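Local coordinates for protein putative transcriptional regulator (Clostridium difficile, PDB 3QI7) that is of unknown function but resembles periplasmic binding proteins and so probably binds a small ligand, perhaps a sugar, between two domains, at residues Ile10-Leu22 against Leu82-Thr95. Numbering follows the deposited sequence.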
loop_
_atom_site.group_PDB
_atom_site.type_symbol
_atom_site.label_atom_id
_atom_site.label_comp_id
_atom_site.label_asym_id
_atom_site.label_seq_id
_atom_site.Cartn_x
_atom_site.Cartn_y
_atom_site.Cartn_z
ATOM N N ILE A 10 30.832 12.187 -3.194
ATOM C CA ILE A 10 29.492 12.462 -3.749
ATOM C C ILE A 10 28.953 13.814 -3.225
ATOM O O ILE A 10 28.977 14.061 -2.024
ATOM C CB ILE A 10 28.486 11.306 -3.366
ATOM C CG1 ILE A 10 28.845 9.987 -4.068
ATOM C CG2 ILE A 10 27.014 11.682 -3.662
ATOM C CD1 ILE A 10 28.863 10.067 -5.599
ATOM N N ASP A 11 28.476 14.671 -4.131
ATOM C CA ASP A 11 27.861 15.945 -3.759
ATOM C C ASP A 11 26.625 15.739 -2.875
ATOM O O ASP A 11 25.899 14.748 -3.006
ATOM C CB ASP A 11 27.406 16.733 -4.999
ATOM C CG ASP A 11 28.566 17.276 -5.840
ATOM O OD1 ASP A 11 29.689 17.455 -5.321
ATOM O OD2 ASP A 11 28.334 17.543 -7.033
ATOM N N ASP A 12 26.372 16.698 -1.999
ATOM C CA ASP A 12 25.118 16.713 -1.265
ATOM C C ASP A 12 23.968 16.736 -2.277
ATOM O O ASP A 12 24.091 17.334 -3.352
ATOM C CB ASP A 12 25.075 17.915 -0.329
ATOM C CG ASP A 12 26.140 17.846 0.769
ATOM O OD1 ASP A 12 26.713 16.749 1.026
ATOM O OD2 ASP A 12 26.394 18.905 1.381
ATOM N N PHE A 13 22.875 16.048 -1.975
ATOM C CA PHE A 13 21.871 15.843 -3.013
ATOM C C PHE A 13 20.450 15.961 -2.508
ATOM O O PHE A 13 20.208 15.996 -1.302
ATOM C CB PHE A 13 22.120 14.506 -3.733
ATOM C CG PHE A 13 21.975 13.293 -2.859
ATOM C CD1 PHE A 13 23.027 12.862 -2.050
ATOM C CD2 PHE A 13 20.786 12.560 -2.858
ATOM C CE1 PHE A 13 22.912 11.727 -1.262
ATOM C CE2 PHE A 13 20.652 11.420 -2.060
ATOM C CZ PHE A 13 21.730 11.000 -1.261
ATOM N N LYS A 14 19.513 16.080 -3.442
ATOM C CA LYS A 14 18.078 16.049 -3.105
ATOM C C LYS A 14 17.404 14.803 -3.711
ATOM O O LYS A 14 17.736 14.369 -4.833
ATOM C CB LYS A 14 17.372 17.316 -3.603
ATOM C CG LYS A 14 17.893 18.636 -3.022
ATOM C CD LYS A 14 17.036 19.801 -3.522
ATOM C CE LYS A 14 17.515 21.161 -2.990
ATOM N NZ LYS A 14 17.230 22.219 -3.997
ATOM N N VAL A 15 16.511 14.209 -2.935
ATOM C CA VAL A 15 15.590 13.193 -3.421
ATOM C C VAL A 15 14.218 13.852 -3.524
ATOM O O VAL A 15 13.610 14.202 -2.518
ATOM C CB VAL A 15 15.535 11.979 -2.479
ATOM C CG1 VAL A 15 14.545 10.928 -3.015
ATOM C CG2 VAL A 15 16.946 11.345 -2.333
ATOM N N ALA A 16 13.750 14.060 -4.742
ATOM C CA ALA A 16 12.446 14.675 -4.936
ATOM C C ALA A 16 11.387 13.587 -4.815
ATOM O O ALA A 16 11.571 12.511 -5.370
ATOM C CB ALA A 16 12.367 15.375 -6.310
ATOM N N VAL A 17 10.300 13.879 -4.094
ATOM C CA VAL A 17 9.228 12.940 -3.877
ATOM C C VAL A 17 7.898 13.597 -4.230
ATOM O O VAL A 17 7.497 14.580 -3.607
ATOM C CB VAL A 17 9.187 12.421 -2.404
ATOM C CG1 VAL A 17 8.135 11.371 -2.266
ATOM C CG2 VAL A 17 10.564 11.854 -1.995
ATOM N N VAL A 18 7.213 13.030 -5.227
ATOM C CA VAL A 18 5.961 13.570 -5.731
ATOM C C VAL A 18 4.777 12.799 -5.154
ATOM O O VAL A 18 4.695 11.558 -5.280
ATOM C CB VAL A 18 5.927 13.471 -7.274
ATOM C CG1 VAL A 18 4.603 14.079 -7.844
ATOM C CG2 VAL A 18 7.157 14.117 -7.847
ATOM N N THR A 19 3.869 13.515 -4.499
ATOM C CA THR A 19 2.652 12.915 -3.999
ATOM C C THR A 19 1.448 13.773 -4.373
ATOM O O THR A 19 1.604 14.927 -4.769
ATOM C CB THR A 19 2.651 12.785 -2.464
ATOM O OG1 THR A 19 2.389 14.053 -1.878
ATOM C CG2 THR A 19 4.001 12.252 -1.928
ATOM N N GLN A 20 0.258 13.203 -4.214
ATOM C CA GLN A 20 -0.971 13.993 -4.190
ATOM C C GLN A 20 -1.027 14.843 -2.905
ATOM O O GLN A 20 -0.265 14.597 -1.945
ATOM C CB GLN A 20 -2.203 13.091 -4.332
ATOM C CG GLN A 20 -2.302 12.377 -5.714
ATOM C CD GLN A 20 -3.493 11.409 -5.823
ATOM O OE1 GLN A 20 -3.365 10.286 -6.337
ATOM N NE2 GLN A 20 -4.652 11.840 -5.324
ATOM N N PRO A 21 -1.897 15.869 -2.893
ATOM C CA PRO A 21 -1.955 16.738 -1.725
ATOM C C PRO A 21 -2.562 16.063 -0.512
ATOM O O PRO A 21 -3.223 15.005 -0.626
ATOM C CB PRO A 21 -2.819 17.936 -2.175
ATOM C CG PRO A 21 -3.315 17.637 -3.509
ATOM C CD PRO A 21 -2.658 16.403 -4.039
ATOM N N LEU A 22 -2.305 16.676 0.641
ATOM C CA LEU A 22 -2.731 16.149 1.933
ATOM C C LEU A 22 -4.221 15.827 1.905
ATOM O O LEU A 22 -4.640 14.794 2.405
ATOM C CB LEU A 22 -2.419 17.166 3.024
ATOM C CG LEU A 22 -2.790 16.873 4.482
ATOM C CD1 LEU A 22 -2.052 15.653 5.024
ATOM C CD2 LEU A 22 -2.487 18.136 5.318
ATOM N N LEU A 82 11.941 19.759 -12.166
ATOM C CA LEU A 82 12.909 19.216 -11.191
ATOM C C LEU A 82 14.265 18.976 -11.848
ATOM O O LEU A 82 15.309 18.999 -11.192
ATOM C CB LEU A 82 12.387 17.920 -10.552
ATOM C CG LEU A 82 11.062 17.992 -9.760
ATOM C CD1 LEU A 82 10.515 16.612 -9.451
ATOM C CD2 LEU A 82 11.253 18.789 -8.487
ATOM N N ALA A 83 14.231 18.756 -13.155
ATOM C CA ALA A 83 15.425 18.578 -13.955
ATOM C C ALA A 83 16.350 19.808 -13.942
ATOM O O ALA A 83 17.543 19.681 -14.219
ATOM C CB ALA A 83 15.027 18.254 -15.374
ATOM N N ASP A 84 15.813 20.988 -13.630
ATOM C CA ASP A 84 16.633 22.213 -13.654
ATOM C C ASP A 84 17.469 22.326 -12.375
ATOM O O ASP A 84 18.473 23.041 -12.347
ATOM C CB ASP A 84 15.774 23.478 -13.843
ATOM C CG ASP A 84 14.954 23.460 -15.132
ATOM O OD1 ASP A 84 15.148 22.561 -15.975
ATOM O OD2 ASP A 84 14.100 24.353 -15.302
ATOM N N ASP A 85 17.054 21.617 -11.329
ATOM C CA ASP A 85 17.727 21.670 -10.042
ATOM C C ASP A 85 18.877 20.668 -10.092
ATOM O O ASP A 85 18.659 19.448 -10.097
ATOM C CB ASP A 85 16.721 21.355 -8.927
ATOM C CG ASP A 85 17.284 21.544 -7.525
ATOM O OD1 ASP A 85 18.506 21.341 -7.298
ATOM O OD2 ASP A 85 16.469 21.871 -6.623
ATOM N N LYS A 86 20.093 21.202 -10.123
ATOM C CA LYS A 86 21.323 20.434 -10.247
ATOM C C LYS A 86 21.577 19.468 -9.084
ATOM O O LYS A 86 22.347 18.511 -9.223
ATOM C CB LYS A 86 22.497 21.416 -10.396
ATOM C CG LYS A 86 23.871 20.793 -10.557
ATOM C CD LYS A 86 24.775 21.687 -11.427
ATOM C CE LYS A 86 26.260 21.449 -11.183
ATOM N NZ LYS A 86 26.593 20.015 -10.919
ATOM N N GLU A 87 20.934 19.714 -7.943
ATOM C CA GLU A 87 21.138 18.890 -6.757
ATOM C C GLU A 87 20.179 17.686 -6.684
ATOM O O GLU A 87 20.456 16.733 -5.958
ATOM C CB GLU A 87 20.990 19.762 -5.499
ATOM C CG GLU A 87 21.916 20.986 -5.506
ATOM C CD GLU A 87 22.008 21.648 -4.139
ATOM O OE1 GLU A 87 20.947 21.957 -3.564
ATOM O OE2 GLU A 87 23.138 21.848 -3.641
ATOM N N VAL A 88 19.067 17.747 -7.426
ATOM C CA VAL A 88 18.130 16.627 -7.553
ATOM C C VAL A 88 18.802 15.470 -8.280
ATOM O O VAL A 88 19.151 15.573 -9.473
ATOM C CB VAL A 88 16.807 17.030 -8.277
ATOM C CG1 VAL A 88 15.892 15.791 -8.529
ATOM C CG2 VAL A 88 16.045 18.073 -7.457
ATOM N N GLN A 89 18.990 14.371 -7.538
ATOM C CA GLN A 89 19.631 13.177 -8.051
ATOM C C GLN A 89 18.705 11.952 -8.129
ATOM O O GLN A 89 19.091 10.933 -8.710
ATOM C CB GLN A 89 20.862 12.854 -7.212
ATOM C CG GLN A 89 21.913 13.949 -7.215
ATOM C CD GLN A 89 22.539 14.137 -8.583
ATOM O OE1 GLN A 89 22.534 13.217 -9.394
ATOM N NE2 GLN A 89 23.070 15.333 -8.852
ATOM N N ALA A 90 17.487 12.053 -7.580
ATOM C CA ALA A 90 16.502 11.002 -7.762
ATOM C C ALA A 90 15.095 11.586 -7.668
ATOM O O ALA A 90 14.865 12.581 -6.958
ATOM C CB ALA A 90 16.709 9.876 -6.723
ATOM N N ILE A 91 14.174 10.986 -8.417
ATOM C CA ILE A 91 12.753 11.336 -8.324
ATOM C C ILE A 91 11.910 10.094 -8.022
ATOM O O ILE A 91 11.940 9.123 -8.776
ATOM C CB ILE A 91 12.222 12.014 -9.618
ATOM C CG1 ILE A 91 13.045 13.261 -9.959
ATOM C CG2 ILE A 91 10.754 12.398 -9.445
ATOM C CD1 ILE A 91 12.733 13.846 -11.338
ATOM N N VAL A 92 11.159 10.153 -6.919
ATOM C CA VAL A 92 10.209 9.142 -6.525
ATOM C C VAL A 92 8.802 9.712 -6.741
ATOM O O VAL A 92 8.495 10.808 -6.280
ATOM C CB VAL A 92 10.401 8.754 -5.009
ATOM C CG1 VAL A 92 9.329 7.764 -4.539
ATOM C CG2 VAL A 92 11.824 8.197 -4.760
ATOM N N VAL A 93 7.952 8.965 -7.433
ATOM C CA VAL A 93 6.561 9.348 -7.645
ATOM C C VAL A 93 5.638 8.321 -6.971
ATOM O O VAL A 93 5.768 7.127 -7.207
ATOM C CB VAL A 93 6.252 9.444 -9.159
ATOM C CG1 VAL A 93 4.773 9.759 -9.370
ATOM C CG2 VAL A 93 7.133 10.479 -9.833
ATOM N N SER A 94 4.731 8.774 -6.109
ATOM C CA SER A 94 3.792 7.900 -5.447
ATOM C C SER A 94 2.317 8.317 -5.683
ATOM O O SER A 94 1.837 9.250 -5.062
ATOM C CB SER A 94 4.097 7.855 -3.931
ATOM O OG SER A 94 3.355 6.824 -3.270
ATOM N N THR A 95 1.620 7.610 -6.578
ATOM C CA THR A 95 0.171 7.787 -6.806
ATOM C C THR A 95 -0.413 6.511 -7.433
ATOM O O THR A 95 0.209 5.905 -8.303
ATOM C CB THR A 95 -0.155 9.018 -7.763
ATOM O OG1 THR A 95 -1.576 9.100 -8.029
ATOM C CG2 THR A 95 0.573 8.895 -9.114
HETATM O O HOH W 1 23.994 16.440 -5.913
HETATM O O HOH W 2 25.172 20.067 -3.341
HETATM O O HOH W 3 0.109 10.436 -3.256
#
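Strands 13-19 and 88-94 are parallel neighbours in the larger sheet of this periplasmic-binding-protein-like fold, paired by a ladder of backbone bonds from Lys14 to Ser94. Val18 N reaches Val92 O at 2.8 Å, and Ala16 O takes Val92 N at 2.9 Å. Near its start the ladder slips by one residue: Lys14 O accepts Gln89 N (3.0 Å) but Ala16 N turns to Ala90 O, a beta bulge that leaves the buried Ala90 N without a partner. Beside the bulge, Lys14 NZ meets the syn lone pair of Asp85 OD2 at 2.8 Å; Glu87 OE1 completes the salt-bridge network at a long 3.8 Å from Lys14 NZ. Asp85, its CG trans to the backbone N (chi1 -173°), turns its carboxylate to the lysine, while OD1 accepts Glu87 N in an Asx turn. Further along the face carrying Lys14, Ala16 CB packs against Leu82 CD1 (3.9 Å), and Val18 CB lies beside Val93 CG2, the two valines pointing the same way. At the far end a water bridges Gln20 N and Ser94 O, and Thr95 OG1 donates to a lone pair of Gln20 OE1 at 2.7 Å, in the amide plane; Gln97 bonds both oxygens, and Glu24 the amide nitrogen. Strand 57-63 pairs with the other edge of 13-19, and strand 115-118 with that of 88-94. Helix 306-324 packs on the face carrying Val17, Ala90 and Val92, with helix 26-42 also touching Val17.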